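Local atomic coordinates of acyl-coenzyme A oxidase 3 (PDB entry 5YS9), a protein that oxidises acyl-CoA esters of different chain lengths to (2E)-enoyl-CoA with an FAD cofactor, passing the electrons to oxygen to give hydrogen peroxide in peroxisomal fatty acid beta-oxidation. Residues S313-V316 / S317-F320; I422-Q425 / C426-A429. All coordinates share one frame; numbering follows the deposited sequence.

Contact 1 of 2, residues S313-V316 / S317-F320; sequences SFFV and SQRF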
ATOM      1  N   SER A 313      14.990   4.031  -4.522  1.00 31.35           N
ATOM      2  CA  SER A 313      13.621   4.462  -4.744  1.00 30.55           C
ATOM      3  C   SER A 313      13.429   4.781  -6.236  1.00 33.92           C
ATOM      4  O   SER A 313      12.356   4.480  -6.853  1.00 34.53           O
ATOM      5  CB  SER A 313      13.231   5.640  -3.848  1.00 27.04           C
ATOM      6  OG  SER A 313      13.257   5.277  -2.470  1.00 25.95           O
ATOM      7  N   PHE A 314      14.472   5.358  -6.820  1.00 30.83           N
ATOM      8  CA  PHE A 314      14.470   5.594  -8.240  1.00 32.23           C
ATOM      9  C   PHE A 314      14.456   4.301  -9.037  1.00 33.57           C
ATOM     10  O   PHE A 314      13.589   4.084  -9.902  1.00 36.86           O
ATOM     11  CB  PHE A 314      15.680   6.442  -8.662  1.00 32.60           C
ATOM     12  CG  PHE A 314      15.955   6.373 -10.128  1.00 31.39           C
ATOM     13  CD1 PHE A 314      15.126   7.023 -11.012  1.00 30.05           C
ATOM     14  CD2 PHE A 314      16.998   5.584 -10.621  1.00 31.87           C
ATOM     15  CE1 PHE A 314      15.355   6.962 -12.376  1.00 32.27           C
ATOM     16  CE2 PHE A 314      17.232   5.500 -11.995  1.00 34.05           C
ATOM     17  CZ  PHE A 314      16.409   6.202 -12.871  1.00 34.18           C
ATOM     18  N   PHE A 315      15.454   3.477  -8.758  1.00 31.65           N
ATOM     19  CA  PHE A 315      15.639   2.234  -9.436  1.00 33.36           C
ATOM     20  C   PHE A 315      14.412   1.320  -9.474  1.00 35.46           C
ATOM     21  O   PHE A 315      14.184   0.675 -10.487  1.00 38.36           O
ATOM     22  CB  PHE A 315      16.831   1.489  -8.831  1.00 33.42           C
ATOM     23  CG  PHE A 315      18.166   2.007  -9.297  1.00 34.99           C
ATOM     24  CD1 PHE A 315      18.486   2.027 -10.663  1.00 35.41           C
ATOM     25  CD2 PHE A 315      19.107   2.485  -8.384  1.00 35.97           C
ATOM     26  CE1 PHE A 315      19.727   2.478 -11.088  1.00 35.84           C
ATOM     27  CE2 PHE A 315      20.349   2.963  -8.803  1.00 35.41           C
ATOM     28  CZ  PHE A 315      20.659   2.956 -10.149  1.00 37.86           C
ATOM     29  N   VAL A 316      13.635   1.259  -8.389  1.00 35.27           N
ATOM     30  CA  VAL A 316      12.391   0.496  -8.372  1.00 32.20           C
ATOM     31  C   VAL A 316      11.263   1.251  -9.063  1.00 31.95           C
ATOM     32  O   VAL A 316      10.548   0.668  -9.846  1.00 31.68           O
ATOM     33  CB  VAL A 316      11.975   0.052  -6.943  1.00 30.40           C
ATOM     34  CG1 VAL A 316      10.630  -0.705  -6.928  1.00 29.49           C
ATOM     35  CG2 VAL A 316      13.035  -0.863  -6.404  1.00 31.57           C
ATOM     36  N   SER A 317      11.076   2.516  -8.733  1.00 31.61           N
ATOM     37  CA  SER A 317       9.956   3.270  -9.264  1.00 31.42           C
ATOM     38  C   SER A 317       9.867   3.295 -10.794  1.00 32.75           C
ATOM     39  O   SER A 317       8.767   3.175 -11.332  1.00 32.59           O
ATOM     40  CB  SER A 317       9.965   4.712  -8.745  1.00 31.03           C
ATOM     41  OG  SER A 317       9.651   4.736  -7.375  1.00 32.07           O
ATOM     42  N   GLN A 318      11.010   3.477 -11.457  1.00 30.77           N
ATOM     43  CA  GLN A 318      11.085   3.568 -12.910  1.00 32.16           C
ATOM     44  C   GLN A 318      10.479   2.344 -13.634  1.00 33.57           C
ATOM     45  O   GLN A 318       9.951   2.438 -14.769  1.00 30.75           O
ATOM     46  CB  GLN A 318      12.537   3.769 -13.352  1.00 33.14           C
ATOM     47  CG  GLN A 318      13.469   2.635 -12.940  1.00 35.49           C
ATOM     48  CD  GLN A 318      14.885   2.733 -13.499  1.00 33.84           C
ATOM     49  OE1 GLN A 318      15.197   3.570 -14.308  1.00 32.94           O
ATOM     50  NE2 GLN A 318      15.729   1.841 -13.062  1.00 33.95           N
ATOM     51  N   ARG A 319      10.567   1.199 -12.982  1.00 34.44           N
ATOM     52  CA  ARG A 319      10.066  -0.048 -13.541  1.00 34.90           C
ATOM     53  C   ARG A 319       8.540   0.029 -13.622  1.00 32.14           C
ATOM     54  O   ARG A 319       7.950  -0.207 -14.675  1.00 26.38           O
ATOM     55  CB  ARG A 319      10.517  -1.200 -12.659  1.00 34.43           C
ATOM     56  CG  ARG A 319      10.280  -2.603 -13.204  1.00 36.33           C
ATOM     57  CD  ARG A 319      10.512  -3.657 -12.106  1.00 36.69           C
ATOM     58  NE  ARG A 319       9.671  -4.840 -12.305  1.00 36.29           N
ATOM     59  CZ  ARG A 319       9.476  -5.812 -11.420  1.00 34.03           C
ATOM     60  NH1 ARG A 319      10.037  -5.776 -10.217  1.00 30.78           N
ATOM     61  NH2 ARG A 319       8.678  -6.823 -11.756  1.00 33.71           N
ATOM     62  N   PHE A 320       7.917   0.278 -12.494  1.00 31.20           N
ATOM     63  CA  PHE A 320       6.475   0.340 -12.402  1.00 33.94           C
ATOM     64  C   PHE A 320       5.802   1.495 -13.111  1.00 36.57           C
ATOM     65  O   PHE A 320       4.755   1.339 -13.699  1.00 41.65           O
ATOM     66  CB  PHE A 320       6.044   0.094 -10.967  1.00 31.61           C
ATOM     67  CG  PHE A 320       6.483  -1.244 -10.489  1.00 30.63           C
ATOM     68  CD1 PHE A 320       5.798  -2.368 -10.869  1.00 29.63           C
ATOM     69  CD2 PHE A 320       7.644  -1.388  -9.779  1.00 30.94           C
ATOM     70  CE1 PHE A 320       6.223  -3.608 -10.483  1.00 33.81           C
ATOM     71  CE2 PHE A 320       8.080  -2.625  -9.396  1.00 30.96           C
ATOM     72  CZ  PHE A 320       7.368  -3.738  -9.752  1.00 33.38           C
TER
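Gln318 folds back along its own helix onto Phe314 and Phe315. Its CG occupies the position between backbone N and carbonyl carbon (chi1 60°), which carries the amide back over the preceding turn. There NE2 donates to the carbonyl oxygen of Phe315, 3.2 Å from NE2 to O, with that oxygen close to the amide plane. The same NE2 stands at the edge of the Phe315 ring, 3.7 Å from CD1. OE1 goes to the other aromatic: it lies 3.2 Å from CZ of Phe314, the ring and amide planes 47° apart. With only a methyl group at this position, as in an alanine, the Phe315 carbonyl would probably lose its side-chain donor and a gap would open beside both rings. The backbone N of Gln318 makes the ordinary helical bond to Phe314 O. One turn apart, Ser317 doubles the grip on Ser313 O: its N, at 3.0 Å, and its OG, at 2.8 Å, reach that oxygen from opposite faces of the carbonyl plane. Val316 lies alongside Phe320, CG1 4.0 Å from CE2. The stretch belongs to helix 300-330 of the acyl-CoA oxidase C-alpha1 domain, buried within a helical bundle. Phe314 packs on Thr362 and Lys366 of helix 349-385, Val316 and Ser317 meet Cys419 of helix 391-428, and Phe320 meets Phe441 and Ala444 of helix 441-448.

Contact 2 of 2, residues I422-Q425 / C426-A429; sequences IIDQ and CRQA. With FAD (flavin-adenine dinucleotide), chain D.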
ATOM      1  N   ILE A 422       3.981   4.791  -5.534  1.00 35.76           N
ATOM      2  CA  ILE A 422       4.052   4.704  -6.985  1.00 37.29           C
ATOM      3  C   ILE A 422       3.765   3.273  -7.429  1.00 35.64           C
ATOM      4  O   ILE A 422       2.985   3.028  -8.363  1.00 33.03           O
ATOM      5  CB  ILE A 422       5.443   5.140  -7.528  1.00 40.20           C
ATOM      6  CG1 ILE A 422       5.631   6.665  -7.398  1.00 36.21           C
ATOM      7  CG2 ILE A 422       5.613   4.705  -8.996  1.00 42.11           C
ATOM      8  CD1 ILE A 422       7.019   7.153  -7.786  1.00 33.46           C
ATOM      9  N   ILE A 423       4.419   2.333  -6.762  1.00 36.11           N
ATOM     10  CA  ILE A 423       4.128   0.922  -6.990  1.00 36.42           C
ATOM     11  C   ILE A 423       2.609   0.724  -6.842  1.00 38.51           C
ATOM     12  O   ILE A 423       1.965   0.168  -7.751  1.00 41.92           O
ATOM     13  CB  ILE A 423       4.890  -0.013  -6.035  1.00 32.59           C
ATOM     14  CG1 ILE A 423       6.416   0.067  -6.262  1.00 30.65           C
ATOM     15  CG2 ILE A 423       4.464  -1.464  -6.251  1.00 32.23           C
ATOM     16  CD1 ILE A 423       7.242  -0.451  -5.082  1.00 28.82           C
ATOM     17  N   ASP A 424       2.045   1.237  -5.748  1.00 33.64           N
ATOM     18  CA  ASP A 424       0.654   1.034  -5.464  1.00 34.29           C
ATOM     19  C   ASP A 424      -0.247   1.705  -6.482  1.00 35.57           C
ATOM     20  O   ASP A 424      -1.185   1.096  -6.953  1.00 36.99           O
ATOM     21  CB  ASP A 424       0.289   1.539  -4.073  1.00 35.22           C
ATOM     22  CG  ASP A 424      -1.060   1.028  -3.634  1.00 35.81           C
ATOM     23  OD1 ASP A 424      -1.143  -0.166  -3.370  1.00 34.26           O
ATOM     24  OD2 ASP A 424      -2.035   1.783  -3.593  1.00 37.73           O
ATOM     25  N   GLN A 425       0.035   2.964  -6.791  1.00 37.46           N
ATOM     26  CA  GLN A 425      -0.711   3.743  -7.801  1.00 39.95           C
ATOM     27  C   GLN A 425      -0.603   3.181  -9.200  1.00 35.54           C
ATOM     28  O   GLN A 425      -1.594   3.119  -9.894  1.00 34.75           O
ATOM     29  CB  GLN A 425      -0.203   5.188  -7.845  1.00 44.56           C
ATOM     30  CG  GLN A 425      -0.732   6.059  -6.721  1.00 50.09           C
ATOM     31  CD  GLN A 425      -2.178   6.435  -6.922  1.00 59.09           C
ATOM     32  OE1 GLN A 425      -2.908   6.574  -5.958  1.00 61.40           O
ATOM     33  NE2 GLN A 425      -2.604   6.615  -8.189  1.00 65.89           N
ATOM     34  N   CYS A 426       0.587   2.769  -9.586  1.00 34.62           N
ATOM     35  CA  CYS A 426       0.795   2.202 -10.895  1.00 36.46           C
ATOM     36  C   CYS A 426      -0.015   0.937 -11.029  1.00 39.02           C
ATOM     37  O   CYS A 426      -0.528   0.640 -12.090  1.00 40.08           O
ATOM     38  CB  CYS A 426       2.270   1.965 -11.174  1.00 36.96           C
ATOM     39  SG  CYS A 426       3.146   3.463 -11.633  1.00 40.59           S
ATOM     40  N   ARG A 427      -0.128   0.186  -9.948  1.00 39.50           N
ATOM     41  CA  ARG A 427      -0.933  -1.008  -9.987  1.00 39.16           C
ATOM     42  C   ARG A 427      -2.393  -0.684 -10.235  1.00 37.18           C
ATOM     43  O   ARG A 427      -3.032  -1.315 -11.049  1.00 38.04           O
ATOM     44  CB  ARG A 427      -0.774  -1.813  -8.700  1.00 39.46           C
ATOM     45  CG  ARG A 427      -1.850  -2.860  -8.475  1.00 36.04           C
ATOM     46  CD  ARG A 427      -1.742  -3.532  -7.128  1.00 37.19           C
ATOM     47  NE  ARG A 427      -2.132  -2.698  -6.002  1.00 37.73           N
ATOM     48  CZ  ARG A 427      -3.336  -2.191  -5.811  1.00 42.79           C
ATOM     49  NH1 ARG A 427      -3.580  -1.455  -4.756  1.00 52.11           N
ATOM     50  NH2 ARG A 427      -4.297  -2.415  -6.666  1.00 54.70           N
ATOM     51  N   GLN A 428      -2.908   0.317  -9.549  1.00 33.98           N
ATOM     52  CA  GLN A 428      -4.302   0.671  -9.697  1.00 33.90           C
ATOM     53  C   GLN A 428      -4.577   1.158 -11.098  1.00 33.09           C
ATOM     54  O   GLN A 428      -5.594   0.854 -11.683  1.00 31.61           O
ATOM     55  CB  GLN A 428      -4.705   1.705  -8.665  1.00 34.40           C
ATOM     56  CG  GLN A 428      -5.120   1.088  -7.354  1.00 35.95           C
ATOM     57  CD  GLN A 428      -5.195   2.088  -6.238  1.00 37.32           C
ATOM     58  OE1 GLN A 428      -6.259   2.567  -5.896  1.00 38.91           O
ATOM     59  NE2 GLN A 428      -4.066   2.406  -5.668  1.00 31.55           N
ATOM     60  N   ALA A 429      -3.635   1.917 -11.626  1.00 32.46           N
ATOM     61  CA  ALA A 429      -3.691   2.425 -13.000  1.00 33.81           C
ATOM     62  C   ALA A 429      -3.778   1.357 -14.095  1.00 31.73           C
ATOM     63  O   ALA A 429      -4.114   1.687 -15.215  1.00 31.72           O
ATOM     64  CB  ALA A 429      -2.518   3.354 -13.288  1.00 34.08           C
TER
HETATM   65  PA  FAD D 801     -10.242  -0.648 -16.916  1.00 56.81           P
HETATM   66  O1A FAD D 801     -11.714  -0.513 -16.812  1.00 54.66           O
HETATM   67  O2A FAD D 801      -9.568  -0.619 -18.232  1.00 56.38           O
HETATM   68  O5B FAD D 801      -9.498   0.457 -16.075  1.00 61.91           O
HETATM   69  C5B FAD D 801      -8.082   0.368 -16.026  1.00 57.00           C
HETATM   70  C4B FAD D 801      -7.539   1.673 -15.510  1.00 57.70           C
HETATM   71  O4B FAD D 801      -7.911   2.708 -16.409  1.00 59.13           O
HETATM   72  C3B FAD D 801      -8.196   1.969 -14.187  1.00 58.11           C
HETATM   73  O3B FAD D 801      -7.236   2.446 -13.265  1.00 52.66           O
HETATM   74  C2B FAD D 801      -9.151   3.085 -14.476  1.00 56.35           C
HETATM   75  O2B FAD D 801      -9.218   3.964 -13.360  1.00 50.79           O
HETATM   76  C1B FAD D 801      -8.576   3.740 -15.711  1.00 57.28           C
HETATM   77  N9A FAD D 801      -9.740   4.205 -16.466  1.00 66.31           N
HETATM   78  C8A FAD D 801     -10.581   3.431 -17.156  1.00 62.99           C
HETATM   79  N7A FAD D 801     -11.559   4.177 -17.701  1.00 68.09           N
HETATM   80  C5A FAD D 801     -11.355   5.450 -17.346  1.00 66.01           C
HETATM   81  C6A FAD D 801     -12.020   6.745 -17.577  1.00 62.96           C
HETATM   82  N6A FAD D 801     -13.133   6.845 -18.324  1.00 59.90           N
HETATM   83  N1A FAD D 801     -11.470   7.827 -17.016  1.00 62.58           N
HETATM   84  C2A FAD D 801     -10.362   7.748 -16.273  1.00 65.85           C
HETATM   85  N3A FAD D 801      -9.707   6.615 -16.018  1.00 57.85           N
HETATM   86  C4A FAD D 801     -10.154   5.458 -16.520  1.00 63.52           C
HETATM   87  N1  FAD D 801     -14.982 -10.065 -13.241  1.00 37.15           N
HETATM   88  C2  FAD D 801     -16.009 -10.916 -13.371  1.00 34.21           C
HETATM   89  O2  FAD D 801     -16.843 -10.693 -14.239  1.00 33.07           O
HETATM   90  N3  FAD D 801     -16.176 -11.979 -12.597  1.00 32.60           N
HETATM   91  C4  FAD D 801     -15.327 -12.279 -11.639  1.00 32.61           C
HETATM   92  O4  FAD D 801     -15.509 -13.270 -10.948  1.00 35.76           O
HETATM   93  C4X FAD D 801     -14.171 -11.408 -11.423  1.00 35.29           C
HETATM   94  N5  FAD D 801     -13.276 -11.657 -10.466  1.00 38.16           N
HETATM   95  C5X FAD D 801     -12.224 -10.853 -10.299  1.00 38.28           C
HETATM   96  C6  FAD D 801     -11.311 -11.160  -9.314  1.00 40.96           C
HETATM   97  C7  FAD D 801     -10.220 -10.352  -9.123  1.00 39.97           C
HETATM   98  C7M FAD D 801      -9.239 -10.680  -8.044  1.00 43.98           C
HETATM   99  C8  FAD D 801     -10.031  -9.166  -9.982  1.00 41.83           C
HETATM  100  C8M FAD D 801      -8.847  -8.279  -9.781  1.00 46.05           C
HETATM  101  C9  FAD D 801     -10.944  -8.857 -10.963  1.00 41.92           C
HETATM  102  C9A FAD D 801     -12.037  -9.666 -11.161  1.00 38.72           C
HETATM  103  N10 FAD D 801     -12.977  -9.370 -12.160  1.00 37.29           N
HETATM  104  C10 FAD D 801     -14.046 -10.246 -12.309  1.00 35.45           C
HETATM  105  C1' FAD D 801     -12.845  -8.219 -13.055  1.00 42.46           C
HETATM  106  C2' FAD D 801     -12.969  -6.853 -12.378  1.00 45.12           C
HETATM  107  O2' FAD D 801     -14.338  -6.524 -12.180  1.00 42.19           O
HETATM  108  C3' FAD D 801     -12.284  -5.775 -13.220  1.00 46.35           C
HETATM  109  O3' FAD D 801     -10.900  -5.836 -12.948  1.00 44.76           O
HETATM  110  C4' FAD D 801     -12.730  -4.348 -12.938  1.00 48.67           C
HETATM  111  O4' FAD D 801     -14.133  -4.346 -12.721  1.00 50.27           O
HETATM  112  C5' FAD D 801     -12.489  -3.415 -14.114  1.00 50.95           C
HETATM  113  O5' FAD D 801     -11.149  -2.977 -14.274  1.00 52.52           O
HETATM  114  P   FAD D 801     -10.402  -3.202 -15.664  1.00 55.76           P
HETATM  115  O1P FAD D 801      -9.290  -4.160 -15.479  1.00 63.04           O
HETATM  116  O2P FAD D 801     -11.430  -3.492 -16.684  1.00 59.58           O
HETATM  117  O3P FAD D 801      -9.679  -1.835 -16.011  1.00 63.61           O
HETATM  118  O   HOH W   1      -5.820   5.547  -7.118  1.00 38.06           O
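The backbone oxygen of Asp424 is gripped twice by Gln428: its N donates at 3.2 Å from N to O, and NE2 of its side chain adds a weak bond to the same oxygen at 3.4 Å, long but nearly straight. Over one face of the Arg427 guanidinium lies this same Asp424 O. The carboxylate of Asp424 swings toward the next turn, CG anti to the backbone N (chi1 -166°), and OD1 forms a salt bridge with Arg427 NH1 at 3.1 Å. The two side chains lie alongside each other, but the carboxylate and guanidinium planes are turned 75° apart, and NH1 comes from above the carboxylate plane. Arg427 bends at chi3 (72°) to make this approach. OD1 also bonds to Tyr445 of the second subunit, and Gln428 OE1 to Trp417 of that subunit. All this happens toward the C-terminal end of helix 391-428, in the alpha-helical C-alpha1 domain of the acyl-CoA oxidase family, where the helix runs up to the FAD pocket. Gln428 O accepts a hydrogen bond from the ribose hydroxyl O3B of FAD at 2.8 Å, while Ala429 O packs against C4B. A water bridges Gln425 OE1 and, weakly, Gln428 OE1. On the inner side Cys426 SG lies 3.8 Å from Ile422 CG2, and Cys426 also packs on Ile321 and Ala324 of helix 300-330.

Overall arrangement
Both contacts lie along helices of the same C-alpha1 bundle, with centres about 12 Å apart, and helices 300-330 and 391-428 touch between them. Val316 CG1 meets Ile423 CD1 at 3.9 Å, and Phe320 O lies 3.4 Å from Cys426 SG. Contact 1 is the deeper: all its residues are buried, no other protein chain of the assembly touches it, and aromatic rings, an amide and serine hydroxyls make up its chemistry. Contact 2 also packs inward through Ile422, Ile423 and Cys426, but two of its residues are partly exposed. Its other side is charged and polar, meeting the second subunit and the cofactor.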